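Local atomic coordinates of flavoprotein (Thermotoga maritima, PDB entry 5V8S), a protein that probably transfers electrons as a flavodiiron oxidoreductase, pairing an FMN-binding flavodoxin-like part with a metallo-beta-lactamase-like part that carries a mu-oxo-diiron centre. Residues V57-A62 with G150-K155; L231-L236 with K246-L251. The protein carries 1 engineered substitution. All blocks are in the same frame, centred on the assembly; numbering follows the deposited sequence.

Interaction 1 (V57-A62 with G150-K155)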
ATOM      1  N   VAL A  57     -18.672  12.477 -34.849  1.00 22.10           N
ATOM      2  CA  VAL A  57     -18.723  13.627 -35.744  1.00 22.07           C
ATOM      3  C   VAL A  57     -19.491  13.188 -36.978  1.00 22.96           C
ATOM      4  O   VAL A  57     -19.045  12.294 -37.695  1.00 23.67           O
ATOM      5  CB  VAL A  57     -17.321  14.139 -36.130  1.00 22.56           C
ATOM      6  CG1 VAL A  57     -17.432  15.504 -36.812  1.00 22.19           C
ATOM      7  CG2 VAL A  57     -16.409  14.222 -34.908  1.00 23.50           C
ATOM      8  N   LYS A  58     -20.641  13.810 -37.227  1.00 24.03           N
ATOM      9  CA  LYS A  58     -21.475  13.466 -38.370  1.00 26.00           C
ATOM     10  C   LYS A  58     -21.240  14.505 -39.451  1.00 27.05           C
ATOM     11  O   LYS A  58     -21.522  15.691 -39.249  1.00 29.47           O
ATOM     12  CB  LYS A  58     -22.948  13.406 -37.968  1.00 26.95           C
ATOM     13  CG  LYS A  58     -23.205  12.346 -36.897  1.00 27.70           C
ATOM     14  CD  LYS A  58     -24.692  12.146 -36.609  1.00 30.90           C
ATOM     15  CE  LYS A  58     -25.349  11.192 -37.596  1.00 32.77           C
ATOM     16  NZ  LYS A  58     -26.799  10.952 -37.261  1.00 33.39           N
ATOM     17  N   LEU A  59     -20.710  14.058 -40.579  1.00 26.87           N
ATOM     18  CA  LEU A  59     -20.313  14.933 -41.678  1.00 28.27           C
ATOM     19  C   LEU A  59     -21.022  14.512 -42.960  1.00 30.74           C
ATOM     20  O   LEU A  59     -21.743  13.514 -43.011  1.00 30.48           O
ATOM     21  CB  LEU A  59     -18.789  14.877 -41.857  1.00 28.91           C
ATOM     22  CG  LEU A  59     -17.996  15.231 -40.590  1.00 28.02           C
ATOM     23  CD1 LEU A  59     -16.544  14.791 -40.681  1.00 29.33           C
ATOM     24  CD2 LEU A  59     -18.079  16.747 -40.339  1.00 28.88           C
ATOM     25  N   ASN A  60     -20.814  15.305 -44.005  1.00 33.45           N
ATOM     26  CA  ASN A  60     -21.339  14.993 -45.330  1.00 36.15           C
ATOM     27  C   ASN A  60     -20.437  13.923 -45.923  1.00 35.79           C
ATOM     28  O   ASN A  60     -19.307  14.200 -46.326  1.00 37.15           O
ATOM     29  CB  ASN A  60     -21.363  16.250 -46.192  1.00 38.81           C
ATOM     30  CG  ASN A  60     -21.790  15.978 -47.614  1.00 42.11           C
ATOM     31  OD1 ASN A  60     -22.298  14.905 -47.947  1.00 42.99           O
ATOM     32  ND2 ASN A  60     -21.596  16.966 -48.466  1.00 43.96           N
ATOM     33  N   GLY A  61     -20.923  12.686 -45.942  1.00 34.19           N
ATOM     34  CA  GLY A  61     -20.192  11.584 -46.518  1.00 33.23           C
ATOM     35  C   GLY A  61     -19.391  10.761 -45.527  1.00 31.98           C
ATOM     36  O   GLY A  61     -18.719   9.811 -45.942  1.00 34.46           O
ATOM     37  N   ALA A  62     -19.446  11.074 -44.236  1.00 30.00           N
ATOM     38  CA  ALA A  62     -18.649  10.341 -43.272  1.00 27.73           C
ATOM     39  C   ALA A  62     -19.303  10.454 -41.908  1.00 27.24           C
ATOM     40  O   ALA A  62     -19.958  11.448 -41.599  1.00 28.60           O
ATOM     41  CB  ALA A  62     -17.220  10.892 -43.193  1.00 28.05           C
ATOM     42  N   GLY A 150     -15.065  13.731 -44.871  1.00 26.92           N
ATOM     43  CA  GLY A 150     -16.367  14.385 -44.793  1.00 28.88           C
ATOM     44  C   GLY A 150     -16.334  15.875 -45.046  1.00 28.95           C
ATOM     45  O   GLY A 150     -17.146  16.616 -44.469  1.00 30.83           O
ATOM     46  N   GLY A 151     -15.424  16.339 -45.911  1.00 28.82           N
ATOM     47  CA  GLY A 151     -15.314  17.746 -46.231  1.00 29.97           C
ATOM     48  C   GLY A 151     -14.533  18.591 -45.248  1.00 30.07           C
ATOM     49  O   GLY A 151     -14.472  19.819 -45.429  1.00 31.91           O
ATOM     50  N   LYS A 152     -13.955  17.989 -44.203  1.00 28.44           N
ATOM     51  CA  LYS A 152     -13.202  18.715 -43.196  1.00 28.24           C
ATOM     52  C   LYS A 152     -11.773  18.198 -43.116  1.00 27.71           C
ATOM     53  O   LYS A 152     -11.492  17.035 -43.421  1.00 28.37           O
ATOM     54  CB  LYS A 152     -13.859  18.567 -41.815  1.00 29.07           C
ATOM     55  CG  LYS A 152     -15.332  18.998 -41.804  1.00 30.88           C
ATOM     56  CD  LYS A 152     -15.480  20.489 -42.002  1.00 33.36           C
ATOM     57  CE  LYS A 152     -16.923  20.918 -41.820  1.00 36.36           C
ATOM     58  NZ  LYS A 152     -17.065  22.384 -41.928  1.00 38.63           N
ATOM     59  N   LYS A 153     -10.879  19.070 -42.667  1.00 28.20           N
ATOM     60  CA  LYS A 153      -9.479  18.734 -42.466  1.00 28.35           C
ATOM     61  C   LYS A 153      -9.276  18.256 -41.028  1.00 26.48           C
ATOM     62  O   LYS A 153      -9.489  19.020 -40.080  1.00 27.12           O
ATOM     63  CB  LYS A 153      -8.655  19.987 -42.721  1.00 31.36           C
ATOM     64  CG  LYS A 153      -7.163  19.848 -42.553  1.00 37.25           C
ATOM     65  CD  LYS A 153      -6.472  21.206 -42.760  1.00 42.39           C
ATOM     66  CE  LYS A 153      -6.724  21.798 -44.155  1.00 44.73           C
ATOM     67  NZ  LYS A 153      -6.297  20.915 -45.285  1.00 46.74           N
ATOM     68  N   PHE A 154      -8.885  16.992 -40.861  1.00 24.55           N
ATOM     69  CA  PHE A 154      -8.472  16.457 -39.565  1.00 23.93           C
ATOM     70  C   PHE A 154      -6.950  16.455 -39.505  1.00 24.42           C
ATOM     71  O   PHE A 154      -6.303  15.925 -40.403  1.00 26.32           O
ATOM     72  CB  PHE A 154      -8.957  15.016 -39.423  1.00 22.45           C
ATOM     73  CG  PHE A 154     -10.436  14.880 -39.141  1.00 21.62           C
ATOM     74  CD1 PHE A 154     -11.371  15.080 -40.135  1.00 21.39           C
ATOM     75  CD2 PHE A 154     -10.888  14.543 -37.865  1.00 22.03           C
ATOM     76  CE1 PHE A 154     -12.722  14.951 -39.884  1.00 21.99           C
ATOM     77  CE2 PHE A 154     -12.236  14.402 -37.609  1.00 22.27           C
ATOM     78  CZ  PHE A 154     -13.160  14.616 -38.632  1.00 22.81           C
ATOM     79  N   LYS A 155      -6.378  17.044 -38.464  1.00 22.48           N
ATOM     80  CA  LYS A 155      -4.934  17.137 -38.324  1.00 22.55           C
ATOM     81  C   LYS A 155      -4.516  16.329 -37.104  1.00 22.42           C
ATOM     82  O   LYS A 155      -5.098  16.480 -36.030  1.00 23.04           O
ATOM     83  CB  LYS A 155      -4.511  18.594 -38.151  1.00 24.24           C
ATOM     84  CG  LYS A 155      -3.007  18.799 -38.066  1.00 27.62           C
ATOM     85  CD  LYS A 155      -2.643  20.277 -38.018  1.00 31.22           C
ATOM     86  CE  LYS A 155      -1.156  20.480 -38.245  1.00 35.01           C
ATOM     87  NZ  LYS A 155      -0.721  19.970 -39.598  1.00 36.43           N
TER
HETATM   88  O   HOH W   1     -19.107  18.260 -43.825  1.00 35.80           O
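The ring of Phe154 meets Leu59 at its edge: methyl CD1 of Leu59 lies in the plane of the Phe154 ring, 3.9 Å from CE1 and 4.0 Å from CZ. The two side chains point at each other. Phe154 reaches this place with CG anti to its carbonyl carbon (chi1 -75°), and Leu59 takes a similar first torsion. The other methyl of Leu59, CD2, touches Lys152 CG at 3.8 Å. Past that point the lysine chain bends at chi2 and carries its ammonium end away, so that its aliphatic root alone takes part. At the turn, Gly150, with positive phi, packs against Leu59 and Ala62. Gly150 O is 3.5 Å from Leu59 CB and Gly150 CA 3.9 Å from Ala62 CB. No direct hydrogen bond joins the segments. A CA-H...O contact runs from Gly150 CA to Asn60 O (3.3 Å, 134° at the hydrogen), and a water donates to Gly150 O while weakly accepting from Asn60 N. The contact thus brings the turn around Asn60-Gly61, between antiparallel strands 50-59 and 62-66, close to the Gly150-Gly151 turn between antiparallel strands 146-149 and 152-158. These strands belong to the two facing sheets of the metallo-beta-lactamase sandwich, with Leu172 of strand 168-172 packing beside Val57, Lys152 and Phe154.

Interaction 2 (L231-L236 with K246-L251)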
ATOM      1  N   LEU A 231      -1.385  26.078 -32.531  1.00 36.80           N
ATOM      2  CA  LEU A 231      -2.719  25.836 -33.045  1.00 35.69           C
ATOM      3  C   LEU A 231      -3.694  26.716 -32.285  1.00 34.79           C
ATOM      4  O   LEU A 231      -3.558  26.901 -31.072  1.00 35.67           O
ATOM      5  CB  LEU A 231      -3.116  24.372 -32.835  1.00 37.91           C
ATOM      6  CG  LEU A 231      -2.321  23.341 -33.639  1.00 39.55           C
ATOM      7  CD1 LEU A 231      -2.659  21.942 -33.144  1.00 38.66           C
ATOM      8  CD2 LEU A 231      -2.595  23.468 -35.139  1.00 40.97           C
ATOM      9  N   LYS A 232      -4.675  27.259 -32.994  1.00 33.88           N
ATOM     10  CA  LYS A 232      -5.754  27.985 -32.343  1.00 34.97           C
ATOM     11  C   LYS A 232      -6.718  26.959 -31.767  1.00 33.26           C
ATOM     12  O   LYS A 232      -7.336  26.194 -32.512  1.00 33.67           O
ATOM     13  CB  LYS A 232      -6.451  28.904 -33.345  1.00 38.78           C
ATOM     14  CG  LYS A 232      -7.753  29.514 -32.832  1.00 43.21           C
ATOM     15  CD  LYS A 232      -7.565  30.301 -31.537  1.00 47.27           C
ATOM     16  CE  LYS A 232      -8.914  30.742 -30.960  1.00 49.86           C
ATOM     17  NZ  LYS A 232      -8.793  31.419 -29.641  1.00 50.75           N
ATOM     18  N   ILE A 233      -6.827  26.907 -30.445  1.00 31.98           N
ATOM     19  CA  ILE A 233      -7.688  25.932 -29.786  1.00 30.49           C
ATOM     20  C   ILE A 233      -8.939  26.653 -29.313  1.00 30.07           C
ATOM     21  O   ILE A 233      -8.872  27.538 -28.449  1.00 32.72           O
ATOM     22  CB  ILE A 233      -6.970  25.215 -28.633  1.00 31.68           C
ATOM     23  CG1 ILE A 233      -5.766  24.431 -29.169  1.00 33.33           C
ATOM     24  CG2 ILE A 233      -7.941  24.285 -27.927  1.00 30.69           C
ATOM     25  CD1 ILE A 233      -4.954  23.738 -28.109  1.00 36.48           C
ATOM     26  N   LYS A 234     -10.085  26.268 -29.867  1.00 27.16           N
ATOM     27  CA  LYS A 234     -11.360  26.819 -29.433  1.00 29.27           C
ATOM     28  C   LYS A 234     -12.111  25.916 -28.459  1.00 25.95           C
ATOM     29  O   LYS A 234     -12.968  26.415 -27.717  1.00 27.32           O
ATOM     30  CB  LYS A 234     -12.234  27.206 -30.642  1.00 33.56           C
ATOM     31  CG  LYS A 234     -13.038  26.116 -31.304  1.00 36.75           C
ATOM     32  CD  LYS A 234     -13.897  26.706 -32.434  1.00 40.27           C
ATOM     33  CE  LYS A 234     -14.844  25.671 -33.046  1.00 42.10           C
ATOM     34  NZ  LYS A 234     -15.473  26.128 -34.320  1.00 44.17           N
ATOM     35  N   ALA A 235     -11.771  24.626 -28.387  1.00 24.54           N
ATOM     36  CA  ALA A 235     -12.408  23.705 -27.464  1.00 22.42           C
ATOM     37  C   ALA A 235     -11.477  22.521 -27.290  1.00 21.26           C
ATOM     38  O   ALA A 235     -10.751  22.141 -28.214  1.00 22.43           O
ATOM     39  CB  ALA A 235     -13.777  23.241 -27.966  1.00 24.24           C
ATOM     40  N   LEU A 236     -11.476  21.975 -26.073  1.00 20.62           N
ATOM     41  CA  LEU A 236     -10.728  20.764 -25.762  1.00 20.51           C
ATOM     42  C   LEU A 236     -11.714  19.728 -25.251  1.00 18.49           C
ATOM     43  O   LEU A 236     -12.414  19.966 -24.257  1.00 20.56           O
ATOM     44  CB  LEU A 236      -9.628  21.046 -24.735  1.00 22.18           C
ATOM     45  CG  LEU A 236      -8.647  19.895 -24.503  1.00 25.01           C
ATOM     46  CD1 LEU A 236      -7.285  20.451 -24.149  1.00 28.10           C
ATOM     47  CD2 LEU A 236      -9.111  18.933 -23.414  1.00 25.42           C
ATOM     48  N   LYS A 246     -15.711  26.892 -23.068  1.00 28.07           N
ATOM     49  CA  LYS A 246     -15.638  28.312 -22.768  1.00 30.15           C
ATOM     50  C   LYS A 246     -14.192  28.789 -22.669  1.00 29.96           C
ATOM     51  O   LYS A 246     -13.846  29.841 -23.212  1.00 32.43           O
ATOM     52  CB  LYS A 246     -16.428  28.578 -21.490  1.00 32.43           C
ATOM     53  CG  LYS A 246     -16.267  29.961 -20.875  1.00 38.23           C
ATOM     54  CD  LYS A 246     -17.133  30.079 -19.621  1.00 43.07           C
ATOM     55  CE  LYS A 246     -16.401  30.785 -18.494  1.00 47.01           C
ATOM     56  NZ  LYS A 246     -17.141  30.725 -17.184  1.00 48.55           N
ATOM     57  N   ASP A 247     -13.321  28.031 -21.995  1.00 28.70           N
ATOM     58  CA  ASP A 247     -11.979  28.510 -21.665  1.00 29.64           C
ATOM     59  C   ASP A 247     -11.006  27.334 -21.640  1.00 27.70           C
ATOM     60  O   ASP A 247     -10.453  26.985 -20.593  1.00 28.15           O
ATOM     61  CB  ASP A 247     -12.015  29.224 -20.311  1.00 32.15           C
ATOM     62  CG  ASP A 247     -10.750  30.000 -19.996  1.00 34.21           C
ATOM     63  OD1 ASP A 247      -9.826  30.072 -20.819  1.00 34.60           O
ATOM     64  OD2 ASP A 247     -10.686  30.548 -18.882  1.00 35.60           O
ATOM     65  N   PRO A 248     -10.775  26.686 -22.790  1.00 26.06           N
ATOM     66  CA  PRO A 248      -9.793  25.583 -22.805  1.00 25.53           C
ATOM     67  C   PRO A 248      -8.396  26.007 -22.387  1.00 25.24           C
ATOM     68  O   PRO A 248      -7.640  25.165 -21.887  1.00 25.75           O
ATOM     69  CB  PRO A 248      -9.825  25.090 -24.266  1.00 25.65           C
ATOM     70  CG  PRO A 248     -10.298  26.267 -25.031  1.00 26.42           C
ATOM     71  CD  PRO A 248     -11.306  26.946 -24.144  1.00 25.85           C
ATOM     72  N   GLN A 249      -8.012  27.276 -22.566  1.00 26.84           N
ATOM     73  CA  GLN A 249      -6.666  27.678 -22.176  1.00 25.77           C
ATOM     74  C   GLN A 249      -6.485  27.586 -20.669  1.00 26.09           C
ATOM     75  O   GLN A 249      -5.370  27.346 -20.191  1.00 26.83           O
ATOM     76  CB  GLN A 249      -6.344  29.093 -22.669  1.00 29.26           C
ATOM     77  CG  GLN A 249      -4.855  29.421 -22.639  1.00 32.38           C
ATOM     78  CD  GLN A 249      -3.998  28.419 -23.419  1.00 35.09           C
ATOM     79  OE1 GLN A 249      -4.287  28.090 -24.575  1.00 36.36           O
ATOM     80  NE2 GLN A 249      -2.936  27.940 -22.787  1.00 35.19           N
ATOM     81  N   ARG A 250      -7.568  27.740 -19.906  1.00 25.35           N
ATOM     82  CA  ARG A 250      -7.460  27.606 -18.456  1.00 24.80           C
ATOM     83  C   ARG A 250      -7.010  26.200 -18.088  1.00 23.86           C
ATOM     84  O   ARG A 250      -6.202  26.011 -17.167  1.00 24.31           O
ATOM     85  CB  ARG A 250      -8.808  27.911 -17.803  1.00 25.14           C
ATOM     86  CG  ARG A 250      -8.793  27.885 -16.290  1.00 26.70           C
ATOM     87  CD  ARG A 250     -10.163  28.282 -15.755  1.00 28.17           C
ATOM     88  NE  ARG A 250     -10.232  28.287 -14.305  1.00 29.19           N
ATOM     89  CZ  ARG A 250     -11.312  28.626 -13.616  1.00 31.44           C
ATOM     90  NH1 ARG A 250     -12.417  29.008 -14.245  1.00 32.91           N
ATOM     91  NH2 ARG A 250     -11.288  28.592 -12.289  1.00 31.13           N
ATOM     92  N   LEU A 251      -7.537  25.203 -18.792  1.00 23.32           N
ATOM     93  CA  LEU A 251      -7.147  23.827 -18.534  1.00 22.83           C
ATOM     94  C   LEU A 251      -5.709  23.580 -18.972  1.00 22.88           C
ATOM     95  O   LEU A 251      -4.941  22.928 -18.252  1.00 22.51           O
ATOM     96  CB  LEU A 251      -8.117  22.881 -19.239  1.00 22.53           C
ATOM     97  CG  LEU A 251      -7.715  21.408 -19.202  1.00 23.39           C
ATOM     98  CD1 LEU A 251      -7.899  20.820 -17.811  1.00 22.85           C
ATOM     99  CD2 LEU A 251      -8.487  20.619 -20.210  1.00 26.35           C
TER
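Pro248 sets its ring against the backbone and side chains of residues 233-236. Pro248 CG lies 3.8 Å from Lys234 O and 4.0 Å from Ala235 N, while Pro248 CB lies against the backbone N and CB of Leu236, 4.1 Å from the latter. Methyl CG2 of Ile233 adds a looser touch, 4.2 Å from Pro248 CB, the two side chains running antiparallel past one another. One helical turn on, Leu251 lies roughly perpendicular to Leu236. Here a single methyl, Leu251 CD2, meets both branches of Leu236, at 3.7 Å from CD2 and 4.1 Å from CD1. Each leucine holds CG anti to its own backbone N (chi1 -171° in Leu236, 172° in Leu251), which brings the branched ends together. The side chain of Leu236 is about 12 Å from the mu-oxo-diiron centre. No hydrogen bond crosses between the segments; the contact is van der Waals packing, with the proline ring also lying on backbone O and N atoms.

In the next shell, Asp247 is the N-cap of the helix, and its OD1 accepts a weak capping bond from Arg250 N. Asp193 accepts from the backbone N of both Lys246 and Asp247, and Arg250 forms a salt bridge with Glu196 of helix 196-214. On the strand side, Ala235 is tied to Leu176 and Leu236 to Trp244 by backbone hydrogen bonds. The first turn of helix 248-260 packs on strand 235-238, an edge strand of its sheet within this chain, beside strand 175-179, and Leu252 of the same helix also touches Ile233 and Leu236.

In the fold
Both contacts reach the sheet that runs from strand 146-149 to strand 235-238, interaction 1 at strand 152-158, near one side of the sheet, interaction 2 at its other edge strand, 235-238, with centres about 21 Å apart. Interaction 1 is partly buried near the tip of the sandwich and joins that sheet to the other one through turns, relying on glycine backbone, a bridging water and a few apolar side chains. Interaction 2 is buried nearer the centre of the chain and joins the sheet to a helix by van der Waals packing, with polar capping set behind it. The two touch where the aliphatic chain of Lys155 meets Leu231, Lys155 CD lying 4.3 Å from Leu231 CD2.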